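Local atomic coordinates of sulfotransferase (Alicyclobacillus acidocaldarius subsp. acidocaldarius, PDB entry 3RNL), a protein that probably transfers sulfo groups to an acceptor, as a member of a sulfotransferase family in the P-loop NTPase clan, and binds magnesium. Residues P32-P37 against E83-E88; N118-A123 against D274-L279; Y160-G165 against A281-D286. All blocks are in the same frame, centred on the assembly; numbering follows the deposited sequence. Where two conformers were deposited one is given.

Contact 1 of 3, residues P32-P37 against E83-E88; sequences PDIYIP and ERAVGE. With MG (magnesium ion), chain B.
At one margin of the parallel beta sheet in the alpha-beta-alpha sandwich, the short outermost strand 34-35 pairs with strand 85-89, and a magnesium ion sits on the loop beside it. The pairing runs through Ala-85 N to Asp-33 O (3.1 Å), Tyr-35 N to Ala-85 O (2.8 Å) and Gly-87 N to Tyr-35 O (2.9 Å). Ile-34 and Ala-85 share one face, where CG1 of the isoleucine rests 4.0 Å from the alanine CB beside Phe-11; Tyr-35 and Val-86 occupy the other. Ahead of the strand, Asp-33 OD1 accepts from Arg-84 N at 2.9 Å, the donor standing 57° out of the carboxylate plane. An alanine in place of Asp-33 would probably leave Arg-84 N without this side-chain acceptor and the start of the pairing less firmly fixed. In the conformer given, Glu-83, bent at chi2 (89°), brings CG against Ile-34 C and its carboxylate against Tyr-35 CB, while OE1 accepts from Arg-81 N and OE2 from a water. That water also donates to Pro-32 O and ligates the metal. The magnesium ion is completed by Ser-29 O, His-31 O and two further waters, with Ile-34 O at 2.4 Å.

Contact 2 of 3, residues N118-A123 against D274-L279; sequences NPVDRA and DLREEL
Helix 119-123 and helix 274-279 run closer to antiparallel than to parallel, their axes 10.1 Å apart at the nearest point with 129° between their N-to-C directions, and Val-120 and Leu-279 bring their CA atoms to 6.0 Å. This helix-helix contact sets the first turn of helix 119-132, which follows sheet strand 111-116, against the long C-terminal helix 273-294. An N-cap opens the first helix: Asn-118 OD1 accepts from Val-120 N at 3.0 Å, with the donor 41° out of the carbonyl plane. Val-120 is the apolar centre of the contact. Its CG2 leans mainly on Leu-279, against the backbone carbonyl carbon and 3.9 Å from CB, whereas CG1, anti to the backbone N (chi1 179°), lies mainly over one face of the Arg-276 guanidinium toward its rim. Arg-276, in the conformer given, leaves its helix almost fully stretched as far as CD, then bends at chi3, which carries the guanidinium across to the other helix. There its edge meets the carboxylate of Asp-121 in a salt bridge, the two groups tilted against each other rather than coplanar. The 2.5 Å from Arg-276 NH2 to Asp-121 OD1 is suspiciously short and should not be read as strength. OD2 of Asp-121 stays farther off, at 3.8 Å from Arg-276 NH1, so in this conformer the bridge is single rather than bidentate. Beyond the two segments, Thr-280 and Phe-283 of the C-terminal helix and Met-271 also pack on Val-120, and Phe-140 of helix 140-145 touches Leu-279. The contact therefore has a greasy side around the valine and a charged side where the arginine reaches over it. The two sides meet where Val-120 CG1 lies 3.8 Å from Arg-276 NH1.

Contact 3 of 3, residues Y160-G165 against A281-D286; sequences YYRAVG and AFFAPD
Asp-286 OD2 is gripped from two directions: a water donates to it at 2.8 Å and also to Gly-165 O at 2.9 Å, while Ala-168 N, at the start of helix 167-178, supplies a second hydrogen bond. The other oxygen, OD1, is in a salt bridge with Arg-289. Through this water the loop ahead of helix 167-178 is tied to the C-terminal helix 273-294, and the rest of this loop-on-helix contact is aromatic. Arg-162 spreads over one face of the Phe-282 ring, its chain extended from CG to NE (chi2 172°). CD makes a CH-pi contact, 3.9 Å from the Phe-282 centroid; NE stands over the ring centre; and the guanidinium carbon CZ, 4.7 Å from the Phe-282 centroid, adds a cation-pi interaction. The guanidinium plane is turned 86° against the ring, so the group comes down on the aromatic face with its edge. Phe-282 in turn presents its own edge to the neighbouring ring, CD2 lying over the centre of the Phe-283 face. Phe-283 carries CG anti to the carbonyl carbon (chi1 -70°), which sends the far rim of the ring into residues 162-165. Backbone carbonyl oxygens of Tyr-161 and Arg-162 meet that rim near the ring plane, where the C-H bonds point. Gly-165 lets the ring come close, since a CB on it would fall about 3.1 Å from Phe-283 CE1. Pro-119 and Leu-166 also touch Phe-283. Nearest among the backbone oxygens is Arg-162 O, 3.6 Å from Phe-283 CE1.

How the contacts relate
Contact 1 stands apart, its centre 35 Å from that of contact 2 and 33 Å from that of contact 3, on the opposite side of the chain's centre. It closes early along the chain, at the sheet's margin. Contacts 2 and 3 come later, have centres 8 Å apart and alternate along the chain, 118-123 and 160-165 preceding their partners 274-279 and 281-286. Those partners are successive parts of helix 273-294, which thus covers both helix 119-132 and the loop before helix 167-178. The two contacts also touch directly, with a probable hydrogen bond from Arg-122 NH2 to Tyr-161 O. The C-terminal helix is therefore held to earlier elements at neighbouring points, remote from the magnesium ion of contact 1.

Contact 1 of 3, residues P32-P37 against E83-E88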
ATOM      1  N   PRO A  32     -17.554  13.170  -5.840  1.00 18.96           N
ATOM      2  CA  PRO A  32     -18.397  12.891  -7.014  1.00 21.01           C
ATOM      3  C   PRO A  32     -17.612  12.688  -8.322  1.00 20.19           C
ATOM      4  O   PRO A  32     -18.151  12.097  -9.257  1.00 21.44           O
ATOM      5  CB  PRO A  32     -19.304  14.139  -7.105  1.00 21.92           C
ATOM      6  CG  PRO A  32     -18.557  15.214  -6.366  1.00 27.23           C
ATOM      7  CD  PRO A  32     -17.815  14.500  -5.257  1.00 23.78           C
ATOM      8  N   ASP A  33     -16.381  13.198  -8.390  1.00 15.60           N
ATOM      9  CA  ASP A  33     -15.526  13.080  -9.572  1.00 14.95           C
ATOM     10  C   ASP A  33     -14.511  11.927  -9.509  1.00 15.99           C
ATOM     11  O   ASP A  33     -13.615  11.856 -10.338  1.00 15.93           O
ATOM     12  CB  ASP A  33     -14.828  14.406  -9.874  1.00 16.86           C
ATOM     13  CG  ASP A  33     -14.717  14.688 -11.364  1.00 26.44           C
ATOM     14  OD1 ASP A  33     -15.283  13.927 -12.190  1.00 25.47           O
ATOM     15  OD2 ASP A  33     -14.065  15.696 -11.704  1.00 25.94           O
ATOM     16  N   ILE A  34     -14.596  11.091  -8.476  1.00 15.56           N
ATOM     17  CA  ILE A  34     -13.665   9.966  -8.336  1.00 13.22           C
ATOM     18  C   ILE A  34     -14.422   8.647  -8.246  1.00 18.70           C
ATOM     19  O   ILE A  34     -15.373   8.534  -7.470  1.00 15.83           O
ATOM     20  CB  ILE A  34     -12.834  10.114  -7.051  1.00 14.53           C
ATOM     21  CG1 ILE A  34     -12.040  11.423  -7.079  1.00 15.34           C
ATOM     22  CG2 ILE A  34     -11.887   8.914  -6.864  1.00 13.52           C
ATOM     23  CD1 ILE A  34     -11.233  11.664  -5.796  1.00 14.69           C
ATOM     24  N   TYR A  35     -14.003   7.644  -9.016  1.00 13.78           N
ATOM     25  CA  TYR A  35     -14.585   6.307  -8.896  1.00 13.34           C
ATOM     26  C   TYR A  35     -13.513   5.294  -8.533  1.00 16.77           C
ATOM     27  O   TYR A  35     -12.467   5.258  -9.168  1.00 12.34           O
ATOM     28  CB  TYR A  35     -15.242   5.845 -10.202  1.00 14.02           C
ATOM     29  CG  TYR A  35     -15.884   4.485 -10.038  1.00 15.42           C
ATOM     30  CD1 TYR A  35     -17.178   4.374  -9.535  1.00 20.23           C
ATOM     31  CD2 TYR A  35     -15.194   3.318 -10.342  1.00 15.56           C
ATOM     32  CE1 TYR A  35     -17.776   3.144  -9.355  1.00 24.50           C
ATOM     33  CE2 TYR A  35     -15.793   2.071 -10.167  1.00 17.61           C
ATOM     34  CZ  TYR A  35     -17.082   1.999  -9.670  1.00 23.03           C
ATOM     35  OH  TYR A  35     -17.693   0.782  -9.467  1.00 25.41           O
ATOM     36  N   ILE A  36     -13.724   4.578  -7.439  1.00 14.61           N
ATOM     37  CA  ILE A  36     -12.930   3.414  -7.057  1.00 13.33           C
ATOM     38  C   ILE A  36     -13.822   2.184  -6.914  1.00 15.16           C
ATOM     39  O   ILE A  36     -14.820   2.258  -6.191  1.00 14.21           O
ATOM     40  CB  ILE A  36     -12.117   3.653  -5.779  1.00 13.13           C
ATOM     41  CG1 ILE A  36     -11.199   4.865  -5.962  1.00 13.02           C
ATOM     42  CG2 ILE A  36     -11.291   2.409  -5.456  1.00 14.11           C
ATOM     43  CD1 ILE A  36     -10.521   5.270  -4.675  1.00 15.71           C
ATOM     44  N   PRO A  37     -13.555   1.101  -7.660  1.00 12.82           N
ATOM     45  CA  PRO A  37     -14.455  -0.054  -7.536  1.00 16.86           C
ATOM     46  C   PRO A  37     -14.453  -0.667  -6.139  1.00 14.27           C
ATOM     47  O   PRO A  37     -13.499  -0.492  -5.395  1.00 14.20           O
ATOM     48  CB  PRO A  37     -13.895  -1.061  -8.553  1.00 19.99           C
ATOM     49  CG  PRO A  37     -12.492  -0.656  -8.780  1.00 21.25           C
ATOM     50  CD  PRO A  37     -12.439   0.843  -8.588  1.00 16.12           C
ATOM     51  N   GLU A  83     -17.060  10.103 -13.736  0.54 19.53           N
ATOM     52  CA  GLU A  83     -15.873  10.468 -12.962  0.54 18.40           C
ATOM     53  C   GLU A  83     -14.613  10.669 -13.798  0.54 20.74           C
ATOM     54  O   GLU A  83     -14.286   9.847 -14.655  0.54 23.47           O
ATOM     55  CB  GLU A  83     -15.590   9.423 -11.876  0.54 17.58           C
ATOM     56  CG  GLU A  83     -16.719   9.255 -10.862  0.54 18.64           C
ATOM     57  CD  GLU A  83     -17.745   8.211 -11.276  0.54 25.93           C
ATOM     58  OE1 GLU A  83     -17.692   7.740 -12.430  0.54 26.72           O
ATOM     59  OE2 GLU A  83     -18.602   7.859 -10.438  0.54 25.91           O
ATOM     60  N   ARG A  84     -13.895  11.755 -13.517  0.54 18.98           N
ATOM     61  CA  ARG A  84     -12.647  12.060 -14.210  0.54 18.87           C
ATOM     62  C   ARG A  84     -11.495  11.212 -13.689  0.54 19.57           C
ATOM     63  O   ARG A  84     -10.621  10.810 -14.456  0.54 21.45           O
ATOM     64  CB  ARG A  84     -12.298  13.550 -14.081  0.54 20.94           C
ATOM     65  CG  ARG A  84     -13.116  14.454 -14.995  0.54 32.04           C
ATOM     66  CD  ARG A  84     -12.729  15.920 -14.815  0.54 38.35           C
ATOM     67  NE  ARG A  84     -11.281  16.116 -14.832  0.54 43.38           N
ATOM     68  CZ  ARG A  84     -10.581  16.473 -15.906  0.54 47.13           C
ATOM     69  NH1 ARG A  84     -11.191  16.684 -17.065  0.54 48.15           N
ATOM     70  NH2 ARG A  84      -9.267  16.626 -15.817  0.54 46.47           N
ATOM     71  N   ALA A  85     -11.500  10.943 -12.383  1.00 15.21           N
ATOM     72  CA  ALA A  85     -10.444  10.163 -11.752  1.00 12.21           C
ATOM     73  C   ALA A  85     -10.978   8.776 -11.422  1.00 11.96           C
ATOM     74  O   ALA A  85     -11.994   8.651 -10.739  1.00 14.73           O
ATOM     75  CB  ALA A  85      -9.959  10.850 -10.479  1.00 14.20           C
ATOM     76  N   VAL A  86     -10.293   7.744 -11.907  1.00 11.49           N
ATOM     77  CA  VAL A  86     -10.743   6.365 -11.753  1.00 11.36           C
ATOM     78  C   VAL A  86      -9.580   5.560 -11.204  1.00 11.14           C
ATOM     79  O   VAL A  86      -8.519   5.488 -11.824  1.00 12.11           O
ATOM     80  CB  VAL A  86     -11.205   5.766 -13.123  1.00 11.82           C
ATOM     81  CG1 VAL A  86     -11.599   4.287 -12.966  1.00 13.13           C
ATOM     82  CG2 VAL A  86     -12.393   6.554 -13.676  1.00 15.87           C
ATOM     83  N   GLY A  87      -9.779   4.859 -10.095  1.00 10.37           N
ATOM     84  CA  GLY A  87      -8.606   4.287  -9.464  1.00  9.71           C
ATOM     85  C   GLY A  87      -8.832   2.910  -8.909  1.00 11.82           C
ATOM     86  O   GLY A  87      -9.941   2.398  -8.918  1.00 13.25           O
ATOM     87  N   GLU A  88      -7.735   2.258  -8.537  1.00 11.74           N
ATOM     88  CA  GLU A  88      -7.804   0.889  -8.069  1.00 13.84           C
ATOM     89  C   GLU A  88      -6.747   0.729  -6.999  1.00 12.50           C
ATOM     90  O   GLU A  88      -5.664   1.298  -7.116  1.00 13.18           O
ATOM     91  CB  GLU A  88      -7.540  -0.082  -9.230  1.00 13.74           C
ATOM     92  CG  GLU A  88      -7.779  -1.556  -8.879  1.00 14.84           C
ATOM     93  CD  GLU A  88      -6.472  -2.323  -8.698  1.00 17.27           C
ATOM     94  OE1 GLU A  88      -6.266  -2.913  -7.610  1.00 17.25           O
ATOM     95  OE2 GLU A  88      -5.649  -2.337  -9.650  1.00 16.15           O
TER
HETATM   96 MG    MG B 311     -17.269   9.000  -6.170  1.00 20.84          MG
HETATM   97  O   HOH W   1     -18.763   9.309  -8.201  1.00 29.65           O
HETATM   98  O   HOH W   2     -18.322   6.650  -6.451  1.00 36.73           O
HETATM   99  O   HOH W   3     -19.421   9.769  -5.061  1.00 26.54           O

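Contact 2 of 3, residues N118-A123 against D274-L279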
ATOM      1  N   ASN A 118       5.464   4.576   9.867  1.00 12.46           N
ATOM      2  CA  ASN A 118       6.708   4.139  10.507  1.00 13.43           C
ATOM      3  C   ASN A 118       6.729   2.611  10.401  1.00 11.17           C
ATOM      4  O   ASN A 118       5.798   1.936  10.846  1.00 11.01           O
ATOM      5  CB  ASN A 118       6.661   4.557  11.979  1.00 16.52           C
ATOM      6  CG  ASN A 118       7.846   4.062  12.798  1.00 17.19           C
ATOM      7  OD1 ASN A 118       8.583   3.161  12.396  1.00 18.04           O
ATOM      8  ND2 ASN A 118       8.029   4.667  13.976  1.00 15.59           N
ATOM      9  N   PRO A 119       7.787   2.053   9.787  1.00 10.89           N
ATOM     10  CA  PRO A 119       7.757   0.614   9.481  1.00  9.86           C
ATOM     11  C   PRO A 119       7.785  -0.269  10.729  1.00 12.86           C
ATOM     12  O   PRO A 119       7.436  -1.445  10.641  1.00 12.47           O
ATOM     13  CB  PRO A 119       9.037   0.396   8.653  1.00  9.52           C
ATOM     14  CG  PRO A 119       9.922   1.588   8.977  1.00 15.64           C
ATOM     15  CD  PRO A 119       8.944   2.728   9.173  1.00 12.58           C
ATOM     16  N   VAL A 120       8.206   0.280  11.861  1.00 11.66           N
ATOM     17  CA  VAL A 120       8.127  -0.465  13.115  1.00 11.53           C
ATOM     18  C   VAL A 120       6.647  -0.685  13.492  1.00 13.04           C
ATOM     19  O   VAL A 120       6.229  -1.800  13.821  1.00 13.41           O
ATOM     20  CB  VAL A 120       8.846   0.271  14.250  1.00 13.73           C
ATOM     21  CG1 VAL A 120       8.720  -0.528  15.555  1.00 14.50           C
ATOM     22  CG2 VAL A 120      10.317   0.475  13.894  1.00 12.30           C
ATOM     23  N   ASP A 121       5.863   0.395  13.440  1.00 13.09           N
ATOM     24  CA  ASP A 121       4.428   0.320  13.738  1.00 15.38           C
ATOM     25  C   ASP A 121       3.688  -0.494  12.694  1.00 15.22           C
ATOM     26  O   ASP A 121       2.727  -1.199  13.010  1.00 13.37           O
ATOM     27  CB  ASP A 121       3.825   1.724  13.830  1.00 15.99           C
ATOM     28  CG  ASP A 121       4.367   2.498  15.023  1.00 29.53           C
ATOM     29  OD1 ASP A 121       4.261   1.988  16.154  1.00 30.37           O
ATOM     30  OD2 ASP A 121       4.910   3.598  14.836  1.00 39.05           O
ATOM     31  N   ARG A 122       4.109  -0.369  11.443  1.00 11.23           N
ATOM     32  CA  ARG A 122       3.474  -1.118  10.351  1.00 13.53           C
ATOM     33  C   ARG A 122       3.627  -2.621  10.584  1.00 14.94           C
ATOM     34  O   ARG A 122       2.681  -3.399  10.386  1.00 12.82           O
ATOM     35  CB  ARG A 122       4.110  -0.761   8.999  1.00 13.35           C
ATOM     36  CG  ARG A 122       3.308  -1.279   7.785  1.00 11.89           C
ATOM     37  CD  ARG A 122       4.214  -1.643   6.612  1.00 12.05           C
ATOM     38  NE  ARG A 122       4.943  -2.874   6.924  1.00 12.65           N
ATOM     39  CZ  ARG A 122       4.412  -4.092   6.837  1.00 14.36           C
ATOM     40  NH1 ARG A 122       3.145  -4.243   6.432  1.00 13.81           N
ATOM     41  NH2 ARG A 122       5.138  -5.158   7.165  1.00 11.44           N
ATOM     42  N   ALA A 123       4.824  -3.036  10.989  1.00 12.41           N
ATOM     43  CA  ALA A 123       5.067  -4.458  11.249  1.00 13.68           C
ATOM     44  C   ALA A 123       4.126  -4.953  12.341  1.00 16.25           C
ATOM     45  O   ALA A 123       3.526  -6.024  12.231  1.00 14.01           O
ATOM     46  CB  ALA A 123       6.532  -4.689  11.654  1.00 12.34           C
ATOM     47  N   ASP A 274      12.300  -3.606  23.873  1.00 19.34           N
ATOM     48  CA  ASP A 274      13.554  -3.958  23.218  1.00 18.15           C
ATOM     49  C   ASP A 274      13.326  -4.162  21.724  1.00 16.65           C
ATOM     50  O   ASP A 274      14.184  -3.819  20.911  1.00 17.49           O
ATOM     51  CB  ASP A 274      14.216  -5.198  23.858  1.00 17.18           C
ATOM     52  CG  ASP A 274      13.448  -6.489  23.582  1.00 22.86           C
ATOM     53  OD1 ASP A 274      12.312  -6.619  24.078  1.00 22.84           O
ATOM     54  OD2 ASP A 274      13.988  -7.385  22.888  1.00 20.54           O
ATOM     55  N   LEU A 275      12.174  -4.715  21.354  1.00 16.37           N
ATOM     56  CA  LEU A 275      11.885  -4.909  19.927  1.00 14.08           C
ATOM     57  C   LEU A 275      11.673  -3.579  19.221  1.00 16.09           C
ATOM     58  O   LEU A 275      12.096  -3.404  18.087  1.00 15.90           O
ATOM     59  CB  LEU A 275      10.666  -5.817  19.711  1.00 16.97           C
ATOM     60  CG  LEU A 275      10.881  -7.283  20.081  1.00 19.61           C
ATOM     61  CD1 LEU A 275       9.567  -8.057  19.977  1.00 23.31           C
ATOM     62  CD2 LEU A 275      11.943  -7.892  19.171  1.00 21.54           C
ATOM     63  N   ARG A 276      11.012  -2.636  19.883  0.66 13.53           N
ATOM     64  CA  ARG A 276      10.847  -1.326  19.262  0.66 15.19           C
ATOM     65  C   ARG A 276      12.214  -0.691  18.999  0.66 16.18           C
ATOM     66  O   ARG A 276      12.449  -0.129  17.934  0.66 17.06           O
ATOM     67  CB  ARG A 276       9.970  -0.385  20.087  0.66 18.64           C
ATOM     68  CG  ARG A 276       9.869   1.015  19.432  0.66 26.35           C
ATOM     69  CD  ARG A 276       8.710   1.856  19.944  0.66 31.52           C
ATOM     70  NE  ARG A 276       7.415   1.348  19.493  0.66 33.46           N
ATOM     71  CZ  ARG A 276       6.834   1.674  18.339  0.66 19.70           C
ATOM     72  NH1 ARG A 276       7.429   2.499  17.492  0.66 19.14           N
ATOM     73  NH2 ARG A 276       5.662   1.151  18.029  0.66 25.67           N
ATOM     74  N   GLU A 277      13.124  -0.795  19.962  1.00 14.48           N
ATOM     75  CA  GLU A 277      14.448  -0.205  19.773  1.00 15.25           C
ATOM     76  C   GLU A 277      15.187  -0.917  18.641  1.00 15.97           C
ATOM     77  O   GLU A 277      15.751  -0.270  17.754  1.00 15.98           O
ATOM     78  CB  GLU A 277      15.280  -0.284  21.056  1.00 16.55           C
ATOM     79  CG  GLU A 277      14.682   0.469  22.227  1.00 20.47           C
ATOM     80  CD  GLU A 277      14.801   1.977  22.084  1.00 32.59           C
ATOM     81  OE1 GLU A 277      15.415   2.447  21.102  1.00 29.49           O
ATOM     82  OE2 GLU A 277      14.282   2.694  22.964  1.00 40.23           O
ATOM     83  N   GLU A 278      15.178  -2.246  18.665  0.51 15.88           N
ATOM     84  CA  GLU A 278      15.920  -3.016  17.668  0.51 16.57           C
ATOM     85  C   GLU A 278      15.360  -2.842  16.257  0.51 16.36           C
ATOM     86  O   GLU A 278      16.122  -2.746  15.299  0.51 16.36           O
ATOM     87  CB  GLU A 278      15.949  -4.500  18.032  0.51 16.84           C
ATOM     88  CG  GLU A 278      17.096  -5.266  17.398  0.51 17.99           C
ATOM     89  CD  GLU A 278      17.286  -6.631  18.038  0.51 30.02           C
ATOM     90  OE1 GLU A 278      16.276  -7.215  18.490  0.51 34.96           O
ATOM     91  OE2 GLU A 278      18.438  -7.114  18.097  0.51 23.34           O
ATOM     92  N   LEU A 279      14.034  -2.821  16.128  1.00 12.95           N
ATOM     93  CA  LEU A 279      13.423  -2.644  14.812  1.00 13.79           C
ATOM     94  C   LEU A 279      13.653  -1.235  14.291  1.00 13.31           C
ATOM     95  O   LEU A 279      13.902  -1.047  13.095  1.00 14.04           O
ATOM     96  CB  LEU A 279      11.928  -2.964  14.829  1.00 12.76           C
ATOM     97  CG  LEU A 279      11.579  -4.457  14.905  1.00 19.58           C
ATOM     98  CD1 LEU A 279      10.068  -4.645  15.033  1.00 17.93           C
ATOM     99  CD2 LEU A 279      12.125  -5.212  13.696  1.00 22.16           C
TER

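Contact 3 of 3, residues Y160-G165 against A281-D286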
ATOM      1  N   TYR A 160       5.480 -10.579   5.934  1.00 11.37           N
ATOM      2  CA  TYR A 160       6.894 -10.237   5.892  1.00 13.05           C
ATOM      3  C   TYR A 160       7.005  -8.888   6.578  1.00 14.61           C
ATOM      4  O   TYR A 160       7.020  -7.829   5.935  1.00 13.79           O
ATOM      5  CB  TYR A 160       7.324 -10.016   4.427  1.00 12.12           C
ATOM      6  CG  TYR A 160       7.109 -11.153   3.431  1.00 13.35           C
ATOM      7  CD1 TYR A 160       6.709 -12.423   3.829  1.00 15.81           C
ATOM      8  CD2 TYR A 160       7.319 -10.932   2.074  1.00 14.79           C
ATOM      9  CE1 TYR A 160       6.512 -13.443   2.880  1.00 16.50           C
ATOM     10  CE2 TYR A 160       7.129 -11.927   1.134  1.00 18.37           C
ATOM     11  CZ  TYR A 160       6.723 -13.174   1.535  1.00 19.28           C
ATOM     12  OH  TYR A 160       6.538 -14.143   0.563  1.00 20.85           O
ATOM     13  N   TYR A 161       7.346  -8.938   7.852  1.00 15.07           N
ATOM     14  CA  TYR A 161       7.261  -7.756   8.687  1.00 13.91           C
ATOM     15  C   TYR A 161       8.315  -6.768   8.257  1.00 12.96           C
ATOM     16  O   TYR A 161       8.042  -5.577   8.107  1.00 15.87           O
ATOM     17  CB  TYR A 161       7.495  -8.142  10.141  1.00 15.47           C
ATOM     18  CG  TYR A 161       6.413  -9.037  10.673  1.00 14.00           C
ATOM     19  CD1 TYR A 161       5.092  -8.618  10.699  1.00 21.35           C
ATOM     20  CD2 TYR A 161       6.715 -10.303  11.166  1.00 16.60           C
ATOM     21  CE1 TYR A 161       4.089  -9.444  11.184  1.00 20.30           C
ATOM     22  CE2 TYR A 161       5.724 -11.131  11.650  1.00 15.62           C
ATOM     23  CZ  TYR A 161       4.419 -10.697  11.667  1.00 15.53           C
ATOM     24  OH  TYR A 161       3.435 -11.530  12.157  1.00 19.10           O
ATOM     25  N   ARG A 162       9.528  -7.273   8.091  1.00 12.08           N
ATOM     26  CA  ARG A 162      10.656  -6.433   7.692  1.00 15.44           C
ATOM     27  C   ARG A 162      10.648  -6.105   6.196  1.00 18.56           C
ATOM     28  O   ARG A 162      10.808  -4.945   5.814  1.00 15.54           O
ATOM     29  CB  ARG A 162      11.993  -7.102   8.072  1.00 14.92           C
ATOM     30  CG  ARG A 162      12.318  -7.083   9.570  1.00 14.35           C
ATOM     31  CD  ARG A 162      13.563  -7.958   9.866  1.00 18.37           C
ATOM     32  NE  ARG A 162      14.292  -7.501  11.057  1.00 30.86           N
ATOM     33  CZ  ARG A 162      14.129  -8.003  12.278  1.00 38.91           C
ATOM     34  NH1 ARG A 162      13.259  -8.980  12.482  1.00 37.46           N
ATOM     35  NH2 ARG A 162      14.840  -7.531  13.296  1.00 37.61           N
ATOM     36  N   ALA A 163      10.455  -7.116   5.346  1.00 12.27           N
ATOM     37  CA  ALA A 163      10.665  -6.898   3.915  1.00 14.25           C
ATOM     38  C   ALA A 163       9.712  -5.835   3.370  1.00 12.53           C
ATOM     39  O   ALA A 163      10.092  -4.988   2.551  1.00 13.72           O
ATOM     40  CB  ALA A 163      10.511  -8.201   3.133  1.00 16.63           C
ATOM     41  N   VAL A 164       8.468  -5.876   3.827  1.00 12.31           N
ATOM     42  CA  VAL A 164       7.456  -4.956   3.309  1.00 11.19           C
ATOM     43  C   VAL A 164       7.685  -3.517   3.795  1.00 15.40           C
ATOM     44  O   VAL A 164       7.274  -2.552   3.145  1.00 14.45           O
ATOM     45  CB  VAL A 164       6.031  -5.481   3.648  1.00 11.00           C
ATOM     46  CG1 VAL A 164       4.974  -4.406   3.452  1.00 14.10           C
ATOM     47  CG2 VAL A 164       5.738  -6.710   2.778  1.00 14.54           C
ATOM     48  N   GLY A 165       8.363  -3.381   4.923  1.00 10.91           N
ATOM     49  CA  GLY A 165       8.659  -2.072   5.484  1.00  9.92           C
ATOM     50  C   GLY A 165       9.939  -1.434   4.956  1.00 10.92           C
ATOM     51  O   GLY A 165      10.235  -0.284   5.322  1.00 11.71           O
ATOM     52  N   ALA A 281      16.274   0.562  14.797  1.00 15.30           N
ATOM     53  CA  ALA A 281      17.640   0.550  14.280  1.00 14.47           C
ATOM     54  C   ALA A 281      17.729  -0.227  12.965  1.00 16.98           C
ATOM     55  O   ALA A 281      18.481   0.145  12.054  1.00 15.24           O
ATOM     56  CB  ALA A 281      18.601  -0.044  15.329  1.00 15.47           C
ATOM     57  N   PHE A 282      16.970  -1.312  12.869  1.00 14.15           N
ATOM     58  CA  PHE A 282      16.986  -2.129  11.655  1.00 16.00           C
ATOM     59  C   PHE A 282      16.588  -1.325  10.416  1.00 15.38           C
ATOM     60  O   PHE A 282      17.241  -1.414   9.368  1.00 15.80           O
ATOM     61  CB  PHE A 282      16.047  -3.334  11.775  1.00 15.91           C
ATOM     62  CG  PHE A 282      15.880  -4.084  10.478  1.00 16.17           C
ATOM     63  CD1 PHE A 282      16.853  -4.979  10.055  1.00 17.00           C
ATOM     64  CD2 PHE A 282      14.776  -3.850   9.661  1.00 14.33           C
ATOM     65  CE1 PHE A 282      16.710  -5.655   8.846  1.00 22.29           C
ATOM     66  CE2 PHE A 282      14.627  -4.517   8.457  1.00 15.20           C
ATOM     67  CZ  PHE A 282      15.604  -5.419   8.046  1.00 18.37           C
ATOM     68  N   PHE A 283      15.518  -0.546  10.545  1.00 11.59           N
ATOM     69  CA  PHE A 283      14.988   0.227   9.417  1.00 11.00           C
ATOM     70  C   PHE A 283      15.734   1.544   9.189  1.00 12.20           C
ATOM     71  O   PHE A 283      15.567   2.172   8.141  1.00 13.70           O
ATOM     72  CB  PHE A 283      13.496   0.545   9.636  1.00  9.89           C
ATOM     73  CG  PHE A 283      12.592  -0.660   9.528  1.00 11.35           C
ATOM     74  CD1 PHE A 283      12.434  -1.315   8.321  1.00 11.47           C
ATOM     75  CD2 PHE A 283      11.896  -1.130  10.637  1.00  9.47           C
ATOM     76  CE1 PHE A 283      11.588  -2.431   8.214  1.00 10.45           C
ATOM     77  CE2 PHE A 283      11.062  -2.243  10.542  1.00 11.85           C
ATOM     78  CZ  PHE A 283      10.905  -2.888   9.319  1.00 11.54           C
ATOM     79  N   ALA A 284      16.551   1.964  10.151  1.00 12.73           N
ATOM     80  CA  ALA A 284      17.137   3.311  10.104  1.00 14.89           C
ATOM     81  C   ALA A 284      17.902   3.650   8.815  1.00 17.92           C
ATOM     82  O   ALA A 284      17.724   4.736   8.255  1.00 17.21           O
ATOM     83  CB  ALA A 284      17.995   3.586  11.337  1.00 14.43           C
ATOM     84  N   PRO A 285      18.762   2.735   8.333  1.00 18.15           N
ATOM     85  CA  PRO A 285      19.478   3.103   7.101  1.00 16.35           C
ATOM     86  C   PRO A 285      18.520   3.263   5.915  1.00 15.80           C
ATOM     87  O   PRO A 285      18.709   4.160   5.078  1.00 15.85           O
ATOM     88  CB  PRO A 285      20.441   1.926   6.881  1.00 18.66           C
ATOM     89  CG  PRO A 285      20.626   1.333   8.294  1.00 21.41           C
ATOM     90  CD  PRO A 285      19.256   1.471   8.914  1.00 19.08           C
ATOM     91  N   ASP A 286      17.500   2.416   5.846  1.00 13.20           N
ATOM     92  CA  ASP A 286      16.524   2.515   4.759  1.00 14.41           C
ATOM     93  C   ASP A 286      15.713   3.799   4.883  1.00 16.00           C
ATOM     94  O   ASP A 286      15.398   4.450   3.881  1.00 14.01           O
ATOM     95  CB  ASP A 286      15.599   1.295   4.750  1.00 15.17           C
ATOM     96  CG  ASP A 286      14.883   1.127   3.425  1.00 18.31           C
ATOM     97  OD1 ASP A 286      15.528   0.650   2.460  1.00 21.46           O
ATOM     98  OD2 ASP A 286      13.689   1.476   3.354  1.00 18.75           O
TER
HETATM   99  O   HOH W   4      12.045   1.914   5.540  1.00 28.24           O